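Local coordinates for protein putative succinylglutamate desuccinylase / aspartoacylase (Shewanella amazonensis, PDB 3FMC) that is probably a zinc-dependent hydrolase of the succinylglutamate desuccinylase/aspartoacylase family, thought to act on ester bonds, at residues C[177-189]-C[193-205]. Sequence-based numbering, arbitrary orientation.
Sequences SCKHLYCPEYERS and YFSIPYTLLIPNS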
ATOM      1  N   SER C 177      -0.584  10.401 -20.333  1.00 14.55           N
ATOM      2  CA  SER C 177      -1.723  10.626 -21.212  1.00 13.21           C
ATOM      3  C   SER C 177      -1.681  11.929 -22.009  1.00 15.14           C
ATOM      4  O   SER C 177      -1.106  12.907 -21.579  1.00 15.17           O
ATOM      5  CB  SER C 177      -2.980  10.643 -20.342  1.00 13.84           C
ATOM      6  OG  SER C 177      -4.196  10.843 -21.016  1.00 12.77           O
ATOM      7  N   CYS C 178      -2.370  11.916 -23.141  1.00 17.01           N
ATOM      8  CA  CYS C 178      -2.590  13.145 -23.886  1.00 15.01           C
ATOM      9  C   CYS C 178      -3.870  13.760 -23.340  1.00 14.54           C
ATOM     10  O   CYS C 178      -4.558  13.180 -22.496  1.00 12.50           O
ATOM     11  CB  CYS C 178      -2.690  12.879 -25.415  1.00 15.01           C
ATOM     12  SG  CYS C 178      -4.096  12.046 -25.957  1.00 17.16           S
ATOM     13  N   LYS C 179      -4.163  14.988 -23.768  1.00 13.29           N
ATOM     14  CA  LYS C 179      -5.409  15.659 -23.375  1.00 14.94           C
ATOM     15  C   LYS C 179      -6.558  15.060 -24.207  1.00 16.12           C
ATOM     16  O   LYS C 179      -6.480  14.915 -25.434  1.00 15.65           O
ATOM     17  CB  LYS C 179      -5.316  17.180 -23.633  1.00 13.36           C
ATOM     18  CG  LYS C 179      -4.157  17.810 -22.965  1.00 16.19           C
ATOM     19  CD  LYS C 179      -4.155  19.325 -23.115  1.00 17.67           C
ATOM     20  CE  LYS C 179      -2.937  19.908 -22.492  1.00 17.11           C
ATOM     21  NZ  LYS C 179      -2.925  21.378 -22.634  1.00 18.82           N
ATOM     22  N   HIS C 180      -7.618  14.706 -23.519  1.00 13.26           N
ATOM     23  CA  HIS C 180      -8.797  14.140 -24.111  1.00 13.15           C
ATOM     24  C   HIS C 180     -10.042  14.572 -23.352  1.00 14.38           C
ATOM     25  O   HIS C 180      -9.977  15.075 -22.230  1.00 15.19           O
ATOM     26  CB  HIS C 180      -8.707  12.615 -24.361  1.00 12.73           C
ATOM     27  CG  HIS C 180      -8.471  11.777 -23.137  1.00 10.21           C
ATOM     28  ND1 HIS C 180      -7.259  11.754 -22.468  1.00 14.57           N
ATOM     29  CD2 HIS C 180      -9.252  10.861 -22.535  1.00 15.43           C
ATOM     30  CE1 HIS C 180      -7.334  10.877 -21.483  1.00 12.59           C
ATOM     31  NE2 HIS C 180      -8.537  10.329 -21.501  1.00 15.13           N
ATOM     32  N   LEU C 181     -11.170  14.366 -23.978  1.00 13.51           N
ATOM     33  CA  LEU C 181     -12.453  14.816 -23.458  1.00 15.14           C
ATOM     34  C   LEU C 181     -13.529  13.785 -23.586  1.00 15.05           C
ATOM     35  O   LEU C 181     -13.620  13.095 -24.622  1.00 16.47           O
ATOM     36  CB  LEU C 181     -12.893  16.031 -24.258  1.00 17.29           C
ATOM     37  CG  LEU C 181     -14.239  16.738 -24.046  1.00 15.33           C
ATOM     38  CD1 LEU C 181     -14.332  17.475 -22.677  1.00 15.67           C
ATOM     39  CD2 LEU C 181     -14.556  17.756 -25.210  1.00 12.34           C
ATOM     40  N   TYR C 182     -14.299  13.639 -22.519  1.00 14.61           N
ATOM     41  CA  TYR C 182     -15.530  12.878 -22.548  1.00 14.49           C
ATOM     42  C   TYR C 182     -16.683  13.894 -22.716  1.00 16.06           C
ATOM     43  O   TYR C 182     -16.829  14.896 -21.940  1.00 17.51           O
ATOM     44  CB  TYR C 182     -15.754  12.025 -21.326  1.00 14.79           C
ATOM     45  CG  TYR C 182     -14.773  10.884 -21.147  1.00 15.74           C
ATOM     46  CD1 TYR C 182     -13.522  11.081 -20.588  1.00 17.71           C
ATOM     47  CD2 TYR C 182     -15.124   9.598 -21.519  1.00 19.57           C
ATOM     48  CE1 TYR C 182     -12.632  10.024 -20.411  1.00 17.71           C
ATOM     49  CE2 TYR C 182     -14.267   8.582 -21.395  1.00 15.84           C
ATOM     50  CZ  TYR C 182     -13.028   8.756 -20.828  1.00 18.21           C
ATOM     51  OH  TYR C 182     -12.206   7.658 -20.676  1.00 17.44           O
ATOM     52  N   CYS C 183     -17.506  13.606 -23.712  1.00 15.59           N
ATOM     53  CA  CYS C 183     -18.587  14.486 -24.140  1.00 16.89           C
ATOM     54  C   CYS C 183     -19.790  13.618 -24.465  1.00 13.65           C
ATOM     55  O   CYS C 183     -19.659  12.662 -25.239  1.00 16.28           O
ATOM     56  CB  CYS C 183     -18.152  15.252 -25.377  1.00 21.47           C
ATOM     57  SG  CYS C 183     -19.369  16.521 -25.889  1.00 21.52           S
ATOM     58  N   PRO C 184     -20.961  13.929 -23.890  1.00 14.82           N
ATOM     59  CA  PRO C 184     -22.173  13.168 -24.181  1.00 18.25           C
ATOM     60  C   PRO C 184     -22.600  13.396 -25.615  1.00 15.56           C
ATOM     61  O   PRO C 184     -22.405  14.493 -26.151  1.00 16.33           O
ATOM     62  CB  PRO C 184     -23.225  13.759 -23.261  1.00 20.98           C
ATOM     63  CG  PRO C 184     -22.499  14.766 -22.399  1.00 17.37           C
ATOM     64  CD  PRO C 184     -21.171  15.012 -22.914  1.00 18.15           C
ATOM     65  N   GLU C 185     -23.171  12.362 -26.212  1.00 18.59           N
ATOM     66  CA  GLU C 185     -23.595  12.431 -27.613  1.00 18.17           C
ATOM     67  C   GLU C 185     -24.534  13.591 -27.890  1.00 18.99           C
ATOM     68  O   GLU C 185     -24.478  14.146 -28.970  1.00 21.73           O
ATOM     69  CB  GLU C 185     -24.239  11.109 -28.041  1.00 18.07           C
ATOM     70  CG  GLU C 185     -23.292   9.950 -28.097  1.00 17.89           C
ATOM     71  CD  GLU C 185     -23.978   8.681 -28.512  1.00 25.29           C
ATOM     72  OE1 GLU C 185     -24.884   8.758 -29.381  1.00 27.29           O
ATOM     73  OE2 GLU C 185     -23.636   7.614 -27.973  1.00 21.78           O
ATOM     74  N   TYR C 186     -25.375  13.981 -26.924  1.00 19.16           N
ATOM     75  CA  TYR C 186     -26.328  15.083 -27.125  1.00 20.47           C
ATOM     76  C   TYR C 186     -25.663  16.495 -27.248  1.00 21.37           C
ATOM     77  O   TYR C 186     -26.337  17.454 -27.657  1.00 21.67           O
ATOM     78  CB  TYR C 186     -27.422  15.113 -26.040  1.00 15.41           C
ATOM     79  CG  TYR C 186     -26.929  15.548 -24.682  1.00 16.97           C
ATOM     80  CD1 TYR C 186     -26.836  16.897 -24.351  1.00 20.35           C
ATOM     81  CD2 TYR C 186     -26.534  14.606 -23.722  1.00 14.48           C
ATOM     82  CE1 TYR C 186     -26.343  17.303 -23.124  1.00 22.95           C
ATOM     83  CE2 TYR C 186     -26.089  15.006 -22.466  1.00 14.68           C
ATOM     84  CZ  TYR C 186     -25.983  16.354 -22.176  1.00 15.41           C
ATOM     85  OH  TYR C 186     -25.526  16.787 -20.948  1.00 18.92           O
ATOM     86  N   GLU C 187     -24.387  16.653 -26.890  1.00 19.29           N
ATOM     87  CA  GLU C 187     -23.720  17.916 -27.071  1.00 20.37           C
ATOM     88  C   GLU C 187     -22.364  17.757 -27.711  1.00 21.99           C
ATOM     89  O   GLU C 187     -21.368  18.289 -27.231  1.00 20.31           O
ATOM     90  CB  GLU C 187     -23.606  18.731 -25.769  1.00 19.35           C
ATOM     91  CG  GLU C 187     -23.312  20.218 -26.047  1.00 21.14           C
ATOM     92  CD  GLU C 187     -23.066  21.032 -24.776  1.00 23.02           C
ATOM     93  OE1 GLU C 187     -23.417  20.516 -23.707  1.00 23.51           O
ATOM     94  OE2 GLU C 187     -22.519  22.166 -24.847  1.00 20.16           O
ATOM     95  N   ARG C 188     -22.347  17.039 -28.830  1.00 21.27           N
ATOM     96  CA  ARG C 188     -21.144  16.855 -29.633  1.00 22.82           C
ATOM     97  C   ARG C 188     -20.460  18.183 -29.995  1.00 20.22           C
ATOM     98  O   ARG C 188     -19.230  18.271 -30.057  1.00 20.61           O
ATOM     99  CB  ARG C 188     -21.519  16.072 -30.885  1.00 24.37           C
ATOM    100  CG  ARG C 188     -20.398  16.007 -31.880  1.00 32.81           C
ATOM    101  CD  ARG C 188     -20.708  15.046 -32.971  1.00 31.51           C
ATOM    102  NE  ARG C 188     -19.821  15.302 -34.084  1.00 41.34           N
ATOM    103  CZ  ARG C 188     -19.661  14.481 -35.112  1.00 41.23           C
ATOM    104  NH1 ARG C 188     -20.339  13.332 -35.144  1.00 34.85           N
ATOM    105  NH2 ARG C 188     -18.818  14.821 -36.098  1.00 39.99           N
ATOM    106  N   SER C 189     -21.243  19.251 -30.139  1.00 20.67           N
ATOM    107  CA  SER C 189     -20.676  20.542 -30.450  1.00 18.94           C
ATOM    108  C   SER C 189     -19.709  21.082 -29.418  1.00 16.12           C
ATOM    109  O   SER C 189     -18.835  21.902 -29.754  1.00 18.64           O
ATOM    110  CB  SER C 189     -21.795  21.568 -30.665  1.00 20.69           C
ATOM    111  OG  SER C 189     -22.572  21.718 -29.483  1.00 24.76           O
ATOM    112  N   TYR C 193     -15.171  23.772 -28.921  1.00 20.26           N
ATOM    113  CA  TYR C 193     -14.782  24.980 -28.153  1.00 21.62           C
ATOM    114  C   TYR C 193     -13.581  24.802 -27.267  1.00 23.09           C
ATOM    115  O   TYR C 193     -12.791  25.743 -27.066  1.00 22.87           O
ATOM    116  CB  TYR C 193     -16.007  25.514 -27.390  1.00 21.92           C
ATOM    117  CG  TYR C 193     -17.123  25.816 -28.341  1.00 18.65           C
ATOM    118  CD1 TYR C 193     -17.129  26.992 -29.110  1.00 27.28           C
ATOM    119  CD2 TYR C 193     -18.131  24.915 -28.551  1.00 19.35           C
ATOM    120  CE1 TYR C 193     -18.125  27.235 -30.038  1.00 23.04           C
ATOM    121  CE2 TYR C 193     -19.135  25.158 -29.463  1.00 23.92           C
ATOM    122  CZ  TYR C 193     -19.131  26.321 -30.202  1.00 32.41           C
ATOM    123  OH  TYR C 193     -20.171  26.506 -31.103  1.00 28.74           O
ATOM    124  N   PHE C 194     -13.407  23.596 -26.718  1.00 20.96           N
ATOM    125  CA  PHE C 194     -12.241  23.315 -25.900  1.00 20.17           C
ATOM    126  C   PHE C 194     -10.991  23.122 -26.795  1.00 20.00           C
ATOM    127  O   PHE C 194     -11.124  23.005 -28.014  1.00 20.57           O
ATOM    128  CB  PHE C 194     -12.482  22.074 -25.016  1.00 20.97           C
ATOM    129  CG  PHE C 194     -13.622  22.239 -24.037  1.00 16.45           C
ATOM    130  CD1 PHE C 194     -13.411  22.810 -22.789  1.00 17.61           C
ATOM    131  CD2 PHE C 194     -14.895  21.830 -24.360  1.00 20.45           C
ATOM    132  CE1 PHE C 194     -14.467  22.971 -21.900  1.00 14.20           C
ATOM    133  CE2 PHE C 194     -15.948  21.969 -23.457  1.00 20.01           C
ATOM    134  CZ  PHE C 194     -15.722  22.527 -22.232  1.00 18.55           C
ATOM    135  N   SER C 195      -9.819  23.145 -26.169  1.00 18.88           N
ATOM    136  CA  SER C 195      -8.513  22.949 -26.816  1.00 24.14           C
ATOM    137  C   SER C 195      -8.022  21.498 -26.566  1.00 22.40           C
ATOM    138  O   SER C 195      -6.923  21.256 -26.032  1.00 21.15           O
ATOM    139  CB  SER C 195      -7.523  23.958 -26.249  1.00 24.36           C
ATOM    140  OG  SER C 195      -8.006  25.275 -26.506  1.00 27.90           O
ATOM    141  N   ILE C 196      -8.870  20.562 -26.988  1.00 20.42           N
ATOM    142  CA  ILE C 196      -8.640  19.141 -26.755  1.00 17.32           C
ATOM    143  C   ILE C 196      -8.747  18.369 -28.078  1.00 13.26           C
ATOM    144  O   ILE C 196      -9.827  18.292 -28.684  1.00 17.42           O
ATOM    145  CB  ILE C 196      -9.628  18.626 -25.693  1.00 14.52           C
ATOM    146  CG1 ILE C 196      -9.422  19.425 -24.377  1.00 17.85           C
ATOM    147  CG2 ILE C 196      -9.376  17.113 -25.449  1.00 17.13           C
ATOM    148  CD1 ILE C 196     -10.382  19.141 -23.220  1.00 18.19           C
ATOM    149  N   PRO C 197      -7.632  17.749 -28.495  1.00 18.93           N
ATOM    150  CA  PRO C 197      -7.572  17.068 -29.800  1.00 17.00           C
ATOM    151  C   PRO C 197      -8.426  15.810 -29.936  1.00 16.16           C
ATOM    152  O   PRO C 197      -8.833  15.481 -31.032  1.00 18.67           O
ATOM    153  CB  PRO C 197      -6.063  16.786 -29.961  1.00 18.63           C
ATOM    154  CG  PRO C 197      -5.520  16.663 -28.580  1.00 25.17           C
ATOM    155  CD  PRO C 197      -6.365  17.638 -27.749  1.00 21.39           C
ATOM    156  N   TYR C 198      -8.720  15.112 -28.829  1.00 16.28           N
ATOM    157  CA  TYR C 198      -9.438  13.824 -28.893  1.00 15.44           C
ATOM    158  C   TYR C 198     -10.612  13.755 -27.953  1.00 15.49           C
ATOM    159  O   TYR C 198     -10.476  13.999 -26.749  1.00 17.20           O
ATOM    160  CB  TYR C 198      -8.434  12.684 -28.630  1.00 15.52           C
ATOM    161  CG  TYR C 198      -7.396  12.572 -29.745  1.00 14.53           C
ATOM    162  CD1 TYR C 198      -7.755  12.031 -30.981  1.00 19.28           C
ATOM    163  CD2 TYR C 198      -6.124  13.076 -29.610  1.00 15.72           C
ATOM    164  CE1 TYR C 198      -6.858  11.975 -32.027  1.00 18.83           C
ATOM    165  CE2 TYR C 198      -5.205  12.985 -30.664  1.00 22.41           C
ATOM    166  CZ  TYR C 198      -5.602  12.442 -31.866  1.00 20.52           C
ATOM    167  OH  TYR C 198      -4.727  12.327 -32.941  1.00 27.65           O
ATOM    168  N   THR C 199     -11.772  13.407 -28.491  1.00 15.27           N
ATOM    169  CA  THR C 199     -12.995  13.368 -27.708  1.00 17.30           C
ATOM    170  C   THR C 199     -13.698  11.996 -27.805  1.00 19.01           C
ATOM    171  O   THR C 199     -13.846  11.435 -28.880  1.00 15.55           O
ATOM    172  CB  THR C 199     -13.990  14.478 -28.155  1.00 25.38           C
ATOM    173  OG1 THR C 199     -13.365  15.828 -28.069  1.00 22.77           O
ATOM    174  CG2 THR C 199     -15.285  14.389 -27.352  1.00 18.61           C
ATOM    175  N   LEU C 200     -14.123  11.488 -26.653  1.00 17.76           N
ATOM    176  CA  LEU C 200     -14.933  10.275 -26.542  1.00 16.79           C
ATOM    177  C   LEU C 200     -16.377  10.721 -26.394  1.00 14.84           C
ATOM    178  O   LEU C 200     -16.715  11.463 -25.457  1.00 17.26           O
ATOM    179  CB  LEU C 200     -14.527   9.444 -25.311  1.00 17.37           C
ATOM    180  CG  LEU C 200     -13.148   8.794 -25.428  1.00 23.77           C
ATOM    181  CD1 LEU C 200     -12.509   8.402 -24.144  1.00 37.74           C
ATOM    182  CD2 LEU C 200     -13.258   7.599 -26.391  1.00 19.55           C
ATOM    183  N   LEU C 201     -17.217  10.336 -27.353  1.00 15.62           N
ATOM    184  CA  LEU C 201     -18.658  10.607 -27.324  1.00 15.81           C
ATOM    185  C   LEU C 201     -19.347   9.482 -26.574  1.00 16.42           C
ATOM    186  O   LEU C 201     -19.262   8.294 -26.951  1.00 16.57           O
ATOM    187  CB  LEU C 201     -19.199  10.777 -28.753  1.00 16.05           C
ATOM    188  CG  LEU C 201     -18.617  11.925 -29.588  1.00 16.81           C
ATOM    189  CD1 LEU C 201     -19.058  11.846 -31.046  1.00 21.54           C
ATOM    190  CD2 LEU C 201     -18.987  13.277 -28.979  1.00 15.99           C
ATOM    191  N   ILE C 202     -20.045   9.848 -25.492  1.00 14.44           N
ATOM    192  CA  ILE C 202     -20.579   8.866 -24.552  1.00 16.87           C
ATOM    193  C   ILE C 202     -22.102   8.859 -24.515  1.00 19.09           C
ATOM    194  O   ILE C 202     -22.751   9.906 -24.680  1.00 20.59           O
ATOM    195  CB  ILE C 202     -19.906   9.019 -23.123  1.00 16.61           C
ATOM    196  CG1 ILE C 202     -20.403  10.254 -22.358  1.00 18.07           C
ATOM    197  CG2 ILE C 202     -18.350   9.032 -23.215  1.00 12.92           C
ATOM    198  CD1 ILE C 202     -19.865  10.265 -20.904  1.00 15.36           C
ATOM    199  N   PRO C 203     -22.693   7.676 -24.306  1.00 17.83           N
ATOM    200  CA  PRO C 203     -24.133   7.511 -24.360  1.00 17.98           C
ATOM    201  C   PRO C 203     -24.855   7.805 -23.057  1.00 18.24           C
ATOM    202  O   PRO C 203     -24.224   8.102 -22.035  1.00 17.14           O
ATOM    203  CB  PRO C 203     -24.288   6.033 -24.673  1.00 18.91           C
ATOM    204  CG  PRO C 203     -23.135   5.392 -23.975  1.00 23.74           C
ATOM    205  CD  PRO C 203     -22.009   6.393 -24.054  1.00 17.39           C
ATOM    206  N   ASN C 204     -26.178   7.735 -23.118  1.00 18.29           N
ATOM    207  CA  ASN C 204     -27.015   7.902 -21.932  1.00 18.88           C
ATOM    208  C   ASN C 204     -26.983   6.623 -21.071  1.00 18.22           C
ATOM    209  O   ASN C 204     -27.874   5.770 -21.137  1.00 20.92           O
ATOM    210  CB  ASN C 204     -28.452   8.241 -22.312  1.00 21.41           C
ATOM    211  CG  ASN C 204     -29.270   8.712 -21.133  1.00 24.76           C
ATOM    212  OD1 ASN C 204     -28.755   8.820 -20.016  1.00 24.88           O
ATOM    213  ND2 ASN C 204     -30.567   8.945 -21.355  1.00 18.62           N
ATOM    214  N   SER C 205     -25.967   6.530 -20.232  1.00 20.56           N
ATOM    215  CA  SER C 205     -25.786   5.360 -19.404  1.00 20.76           C
ATOM    216  C   SER C 205     -25.074   5.769 -18.143  1.00 20.01           C
ATOM    217  O   SER C 205     -24.077   6.462 -18.212  1.00 19.83           O
ATOM    218  CB  SER C 205     -24.915   4.373 -20.162  1.00 20.60           C
ATOM    219  OG  SER C 205     -24.735   3.200 -19.415  1.00 30.27           O
TER
HETATM  220  O   HOH W   1     -21.203   6.582 -27.287  1.00 19.11           O
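With CG anti to its carbonyl carbon (chi1 -66°), Tyr-182 lays its ring alongside Leu-200, whose own CG takes the same position (chi1 -69°). Leu-200 CD1 reaches Tyr-182 CE2 at 3.3 Å, and Ile-202 CG2 meets the ring edge in plane at CD2, 3.7 Å away. A broad aromatic ring suits this place, since it can serve both branched neighbours; an alanine here would probably leave Leu-200 CD1 and Ile-202 CG2 without their shared partner. On the other face, Leu-181 and Thr-199 run side by side, and Thr-199 turns its methyl CG2 to Cys-183 CB at 3.6 Å, a beta-branched residue whose methyl packs against the slim cysteine. Strands 176-184 and 198-202 pair in parallel: Leu-200 N gives a nearly straight bond to Leu-181 O (2.6 Å), and Cys-183 N returns one to Leu-200 O. Ile-202 N bonds to Cys-183 O and Glu-185 N to Ile-202 O, so the pairing runs unbroken past Pro-184, whose missing N-H costs nothing on this side, while a water joins Glu-185 OE2 to Leu-201 O. Strand 237-243 flanks strand 176-184 antiparallel, strand 283-286 pairs parallel with 198-202, and Phe-215 of helix 210-227 packs on Ile-202.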